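Local coordinates for protein nucleoporin nup120 (Schizosaccharomyces pombe, PDB 4GQ2) that serves as a structural constituent of the nuclear pore complex, whose nucleoporins build the pore and can also dock transient nuclear transport factors, at residues 161-166 with 196-201; 351-356 with 363-368. One frame throughout, in Å; residues are numbered along the deposited sequence.

Contact 1 (161-166 with 196-201); sequences LCYRPI and IILNPK
Leu198 sets one methyl, CD2, squarely over the aromatic ring of Tyr163: it lies 3.5 Å from the ring centroid and 6° off the ring normal, a centred CH-pi contact. Because CD2 hovers above the middle, all six ring carbons are nearly equally near it, with Tyr163 CE2 among the closest at 3.6 Å. The ring reaches this methyl because its CG stands opposite the carbonyl carbon (chi1 -63°), which sends the phenol across toward 196-201. The hydroxyl end runs on past the leucine, with Tyr163 OH 4.0 Å from Leu198 CB, and ends near the turn into Pro200. No hydrogen bond links the two segments; side chains for the most part join two separate antiparallel sheets, the four-stranded one ending in strand 160-163 and the next, formed by strands between 173 and 210, consistent with successive blades of the beta-propeller domain. Strand 160-163 is the outermost strand of its sheet, whereas 193-199 is an inner strand of the next. Tyr140, on the neighbouring strand 138-143, touches both Tyr163 and Leu198 and widens this apolar patch. Replacing Tyr163 with an alanine would probably open a gap beneath the Leu198 methyl, leaving that branch without its aromatic surface and the two sheets less closely packed. Further along, the CB-CG edge of Pro165 meets the end methyl of Ile196, Pro165 CG to Ile196 CD1 at 3.8 Å; Phe168 and Ile184 also touch that isoleucine. Toward the other end, Leu161 CD2 comes within 3.7 Å of Pro200 O, a backbone oxygen.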
loop_
_atom_site.group_PDB
_atom_site.type_symbol
_atom_site.label_atom_id
_atom_site.label_comp_id
_atom_site.label_asym_id
_atom_site.label_seq_id
_atom_site.Cartn_x
_atom_site.Cartn_y
_atom_site.Cartn_z
ATOM N N LEU A 161 -31.734 -6.725 27.430
ATOM C CA LEU A 161 -32.997 -6.596 28.152
ATOM C C LEU A 161 -33.807 -5.459 27.530
ATOM O O LEU A 161 -33.261 -4.390 27.232
ATOM C CB LEU A 161 -32.724 -6.298 29.632
ATOM C CG LEU A 161 -32.561 -7.423 30.671
ATOM C CD1 LEU A 161 -31.885 -8.675 30.131
ATOM C CD2 LEU A 161 -31.821 -6.912 31.902
ATOM N N CYS A 162 -35.102 -5.692 27.335
ATOM C CA CYS A 162 -35.991 -4.686 26.748
ATOM C C CYS A 162 -36.994 -4.137 27.748
ATOM O O CYS A 162 -37.637 -4.892 28.484
ATOM C CB CYS A 162 -36.742 -5.261 25.549
ATOM S SG CYS A 162 -35.652 -6.131 24.420
ATOM N N TYR A 163 -37.134 -2.816 27.748
ATOM C CA TYR A 163 -38.040 -2.132 28.655
ATOM C C TYR A 163 -38.954 -1.190 27.893
ATOM O O TYR A 163 -38.527 -0.542 26.937
ATOM C CB TYR A 163 -37.248 -1.340 29.686
ATOM C CG TYR A 163 -36.380 -2.186 30.583
ATOM C CD1 TYR A 163 -36.902 -2.780 31.735
ATOM C CD2 TYR A 163 -35.029 -2.382 30.293
ATOM C CE1 TYR A 163 -36.103 -3.551 32.571
ATOM C CE2 TYR A 163 -34.224 -3.156 31.118
ATOM C CZ TYR A 163 -34.764 -3.736 32.256
ATOM O OH TYR A 163 -33.969 -4.500 33.078
ATOM N N ARG A 164 -40.212 -1.124 28.325
ATOM C CA ARG A 164 -41.173 -0.165 27.790
ATOM C C ARG A 164 -41.673 0.748 28.910
ATOM O O ARG A 164 -42.720 0.483 29.505
ATOM C CB ARG A 164 -42.344 -0.884 27.118
ATOM C CG ARG A 164 -42.027 -1.457 25.750
ATOM C CD ARG A 164 -43.245 -2.152 25.171
ATOM N NE ARG A 164 -43.017 -2.592 23.797
ATOM C CZ ARG A 164 -43.877 -3.314 23.084
ATOM N NH1 ARG A 164 -45.041 -3.690 23.602
ATOM N NH2 ARG A 164 -43.571 -3.661 21.846
ATOM N N PRO A 165 -40.927 1.832 29.197
ATOM C CA PRO A 165 -41.271 2.721 30.306
ATOM C C PRO A 165 -42.607 3.403 30.060
ATOM O O PRO A 165 -42.907 3.793 28.931
ATOM C CB PRO A 165 -40.135 3.755 30.309
ATOM C CG PRO A 165 -39.062 3.170 29.449
ATOM C CD PRO A 165 -39.789 2.358 28.425
ATOM N N ILE A 166 -43.399 3.530 31.121
ATOM C CA ILE A 166 -44.760 4.049 31.019
ATOM C C ILE A 166 -44.777 5.508 30.564
ATOM O O ILE A 166 -45.583 5.880 29.712
ATOM C CB ILE A 166 -45.545 3.811 32.331
ATOM C CG1 ILE A 166 -45.874 2.316 32.460
ATOM C CG2 ILE A 166 -46.823 4.644 32.374
ATOM C CD1 ILE A 166 -46.125 1.847 33.876
ATOM N N ILE A 196 -35.440 6.455 35.151
ATOM C CA ILE A 196 -35.734 5.040 34.995
ATOM C C ILE A 196 -34.720 4.226 35.799
ATOM O O ILE A 196 -33.519 4.335 35.565
ATOM C CB ILE A 196 -35.731 4.628 33.507
ATOM C CG1 ILE A 196 -36.764 5.460 32.732
ATOM C CG2 ILE A 196 -36.002 3.133 33.358
ATOM C CD1 ILE A 196 -36.590 5.443 31.229
ATOM N N ILE A 197 -35.215 3.434 36.756
ATOM C CA ILE A 197 -34.360 2.588 37.593
ATOM C C ILE A 197 -34.660 1.120 37.324
ATOM O O ILE A 197 -35.797 0.669 37.477
ATOM C CB ILE A 197 -34.517 2.875 39.110
ATOM C CG1 ILE A 197 -34.255 4.349 39.435
ATOM C CG2 ILE A 197 -33.580 1.997 39.936
ATOM C CD1 ILE A 197 -35.516 5.167 39.608
ATOM N N LEU A 198 -33.622 0.383 36.937
ATOM C CA LEU A 198 -33.774 -1.003 36.515
ATOM C C LEU A 198 -33.220 -1.968 37.548
ATOM O O LEU A 198 -32.270 -1.655 38.271
ATOM C CB LEU A 198 -33.062 -1.243 35.180
ATOM C CG LEU A 198 -33.142 -0.172 34.093
ATOM C CD1 LEU A 198 -31.913 -0.254 33.208
ATOM C CD2 LEU A 198 -34.413 -0.291 33.270
ATOM N N ASN A 199 -33.837 -3.142 37.608
ATOM C CA ASN A 199 -33.316 -4.260 38.370
ATOM C C ASN A 199 -32.914 -5.306 37.342
ATOM O O ASN A 199 -33.753 -6.086 36.887
ATOM C CB ASN A 199 -34.378 -4.795 39.333
ATOM C CG ASN A 199 -33.792 -5.317 40.633
ATOM O OD1 ASN A 199 -32.639 -5.040 40.975
ATOM N ND2 ASN A 199 -34.595 -6.064 41.377
ATOM N N PRO A 200 -31.629 -5.297 36.934
ATOM C CA PRO A 200 -31.162 -6.153 35.843
ATOM C C PRO A 200 -31.338 -7.643 36.137
ATOM O O PRO A 200 -31.364 -8.451 35.209
ATOM C CB PRO A 200 -29.671 -5.800 35.730
ATOM C CG PRO A 200 -29.535 -4.456 36.368
ATOM C CD PRO A 200 -30.536 -4.473 37.485
ATOM N N LYS A 201 -31.483 -7.984 37.417
ATOM C CA LYS A 201 -31.590 -9.376 37.867
ATOM C C LYS A 201 -33.018 -9.943 37.919
ATOM O O LYS A 201 -33.236 -10.999 38.515
ATOM C CB LYS A 201 -30.887 -9.570 39.223
ATOM C CG LYS A 201 -31.412 -8.694 40.356
ATOM C CD LYS A 201 -30.618 -7.400 40.494
ATOM C CE LYS A 201 -29.350 -7.593 41.314
ATOM N NZ LYS A 201 -29.638 -7.970 42.728
#

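Contact 2 (351-356 with 363-368); sequences QLISSE and LLIIAW
Ile353 and Leu363 exchange two backbone hydrogen bonds, Ile353 N to Leu363 O at 2.7 Å and Leu363 N to Ile353 O at 2.6 Å. Gln351 and Ile365 form the next such pair: Gln351 N reaches Ile365 O at 2.8 Å, while the return bond, Ile365 N to Gln351 O, is longer at 3.1 Å. Between them Leu352 and Leu364 make a non-hydrogen-bonded pair, where CA-H...O contacts run from Leu364 CA to Gln351 O and from Leu352 CA to Leu363 O. Apolar contacts follow on both faces. On the face of Gln351, Ile353, Leu363 and Ile365, Ile353 CD1 meets Ile365 CD1 diagonally at 3.6 Å, and Ile353 CB lies 4.2 Å from Leu363 CB; the far end of Gln351 leads away from 363-368. On the other, Leu364 has CG anti to the backbone N (chi1 -172°), which brings Leu364 CD1 against the carbonyl oxygen Gln351 O (3.1 Å), with Leu352 CB next at 4.2 Å; Ala299 touches both leucines. Gln351 OE1 is engaged outside the hairpin, accepting from Phe525 N and His292 NE2. Segments 351-354 and 363-368 run 162° apart, nearly antiparallel, and belong to the hairpin of consecutive strands 346-354 and 361-370 in the beta-propeller domain.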
loop_
_atom_site.group_PDB
_atom_site.type_symbol
_atom_site.label_atom_id
_atom_site.label_comp_id
_atom_site.label_asym_id
_atom_site.label_seq_id
_atom_site.Cartn_x
_atom_site.Cartn_y
_atom_site.Cartn_z
ATOM N N GLN A 351 -15.585 20.394 23.955
ATOM C CA GLN A 351 -15.112 19.729 25.171
ATOM C C GLN A 351 -14.349 20.708 26.060
ATOM O O GLN A 351 -13.894 21.749 25.588
ATOM C CB GLN A 351 -14.206 18.535 24.843
ATOM C CG GLN A 351 -14.864 17.414 24.070
ATOM C CD GLN A 351 -15.698 16.507 24.940
ATOM O OE1 GLN A 351 -15.205 15.504 25.453
ATOM N NE2 GLN A 351 -16.972 16.848 25.109
ATOM N N LEU A 352 -14.194 20.350 27.333
ATOM C CA LEU A 352 -13.460 21.168 28.294
ATOM C C LEU A 352 -12.465 20.321 29.084
ATOM O O LEU A 352 -12.804 19.236 29.566
ATOM C CB LEU A 352 -14.436 21.881 29.237
ATOM C CG LEU A 352 -13.897 22.698 30.412
ATOM C CD1 LEU A 352 -13.202 23.966 29.936
ATOM C CD2 LEU A 352 -15.028 23.030 31.377
ATOM N N ILE A 353 -11.236 20.822 29.207
ATOM C CA ILE A 353 -10.166 20.104 29.901
ATOM C C ILE A 353 -9.373 21.039 30.822
ATOM O O ILE A 353 -8.792 22.025 30.364
ATOM C CB ILE A 353 -9.199 19.409 28.901
ATOM C CG1 ILE A 353 -9.945 18.431 27.982
ATOM C CG2 ILE A 353 -8.081 18.670 29.633
ATOM C CD1 ILE A 353 -10.348 19.011 26.645
ATOM N N SER A 354 -9.362 20.728 32.117
ATOM C CA SER A 354 -8.494 21.417 33.080
ATOM C C SER A 354 -7.223 20.602 33.315
ATOM O O SER A 354 -7.242 19.371 33.230
ATOM C CB SER A 354 -9.224 21.688 34.400
ATOM O OG SER A 354 -9.700 20.495 34.995
ATOM N N SER A 355 -6.126 21.288 33.618
ATOM C CA SER A 355 -4.796 20.671 33.555
ATOM C C SER A 355 -4.267 20.033 34.852
ATOM O O SER A 355 -3.088 19.665 34.922
ATOM C CB SER A 355 -3.777 21.671 32.992
ATOM O OG SER A 355 -3.848 22.908 33.676
ATOM N N GLU A 356 -5.134 19.896 35.858
ATOM C CA GLU A 356 -4.772 19.318 37.170
ATOM C C GLU A 356 -3.770 20.157 37.969
ATOM O O GLU A 356 -3.626 19.968 39.179
ATOM C CB GLU A 356 -4.260 17.876 37.036
ATOM C CG GLU A 356 -5.347 16.839 36.800
ATOM C CD GLU A 356 -4.792 15.496 36.362
ATOM O OE1 GLU A 356 -4.054 15.452 35.354
ATOM O OE2 GLU A 356 -5.104 14.481 37.020
ATOM N N LEU A 363 -8.616 24.145 28.872
ATOM C CA LEU A 363 -8.564 23.929 27.432
ATOM C C LEU A 363 -9.953 23.628 26.880
ATOM O O LEU A 363 -10.613 22.677 27.314
ATOM C CB LEU A 363 -7.589 22.792 27.104
ATOM C CG LEU A 363 -7.455 22.295 25.663
ATOM C CD1 LEU A 363 -7.150 23.426 24.690
ATOM C CD2 LEU A 363 -6.385 21.217 25.598
ATOM N N LEU A 364 -10.389 24.444 25.926
ATOM C CA LEU A 364 -11.696 24.268 25.299
ATOM C C LEU A 364 -11.566 23.953 23.810
ATOM O O LEU A 364 -11.118 24.791 23.021
ATOM C CB LEU A 364 -12.582 25.504 25.509
ATOM C CG LEU A 364 -14.050 25.372 25.073
ATOM C CD1 LEU A 364 -14.867 24.621 26.115
ATOM C CD2 LEU A 364 -14.673 26.735 24.801
ATOM N N ILE A 365 -11.956 22.736 23.442
ATOM C CA ILE A 365 -11.955 22.300 22.043
ATOM C C ILE A 365 -13.368 22.452 21.485
ATOM O O ILE A 365 -14.339 22.010 22.102
ATOM C CB ILE A 365 -11.465 20.838 21.889
ATOM C CG1 ILE A 365 -10.111 20.649 22.582
ATOM C CG2 ILE A 365 -11.349 20.456 20.417
ATOM C CD1 ILE A 365 -9.852 19.237 23.062
ATOM N N ILE A 366 -13.471 23.083 20.322
ATOM C CA ILE A 366 -14.757 23.396 19.713
ATOM C C ILE A 366 -14.793 22.900 18.274
ATOM O O ILE A 366 -13.842 23.118 17.524
ATOM C CB ILE A 366 -15.007 24.921 19.693
ATOM C CG1 ILE A 366 -14.589 25.572 21.020
ATOM C CG2 ILE A 366 -16.461 25.219 19.362
ATOM C CD1 ILE A 366 -14.519 27.086 20.973
ATOM N N ALA A 367 -15.899 22.255 17.896
ATOM C CA ALA A 367 -16.131 21.800 16.518
ATOM C C ALA A 367 -17.244 22.597 15.841
ATOM O O ALA A 367 -18.355 22.714 16.371
ATOM C CB ALA A 367 -16.463 20.311 16.488
ATOM N N TRP A 368 -16.936 23.124 14.659
ATOM C CA TRP A 368 -17.875 23.920 13.880
ATOM C C TRP A 368 -18.289 23.210 12.634
ATOM O O TRP A 368 -17.489 22.520 12.004
ATOM C CB TRP A 368 -17.270 25.279 13.543
ATOM C CG TRP A 368 -16.991 26.084 14.782
ATOM C CD1 TRP A 368 -15.785 26.206 15.462
ATOM C CD2 TRP A 368 -17.953 26.871 15.567
ATOM N NE1 TRP A 368 -15.924 27.006 16.569
ATOM C CE2 TRP A 368 -17.197 27.439 16.691
ATOM C CE3 TRP A 368 -19.312 27.165 15.447
ATOM C CZ2 TRP A 368 -17.795 28.257 17.644
ATOM C CZ3 TRP A 368 -19.906 27.989 16.415
ATOM C CH2 TRP A 368 -19.163 28.522 17.486
#

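In the fold
Contact 1 and contact 2 both belong to the beta-propeller domain and come in series along the chain, 161-201 being complete before 351 begins. Their centres are 35 Å apart and their nearest atoms about 23 Å, without touching. They represent two levels of the fold: contact 1 packs one four-stranded sheet against the next, whereas contact 2 bonds neighbouring strands within a single sheet. That sheet is mixed, with strand 346-354 at one edge, and also takes in strands 520-525, 532-536 and 539-544. Strand 3-11 lies in it between 390-395 and 539-544, so that early and late parts of the chain close one sheet.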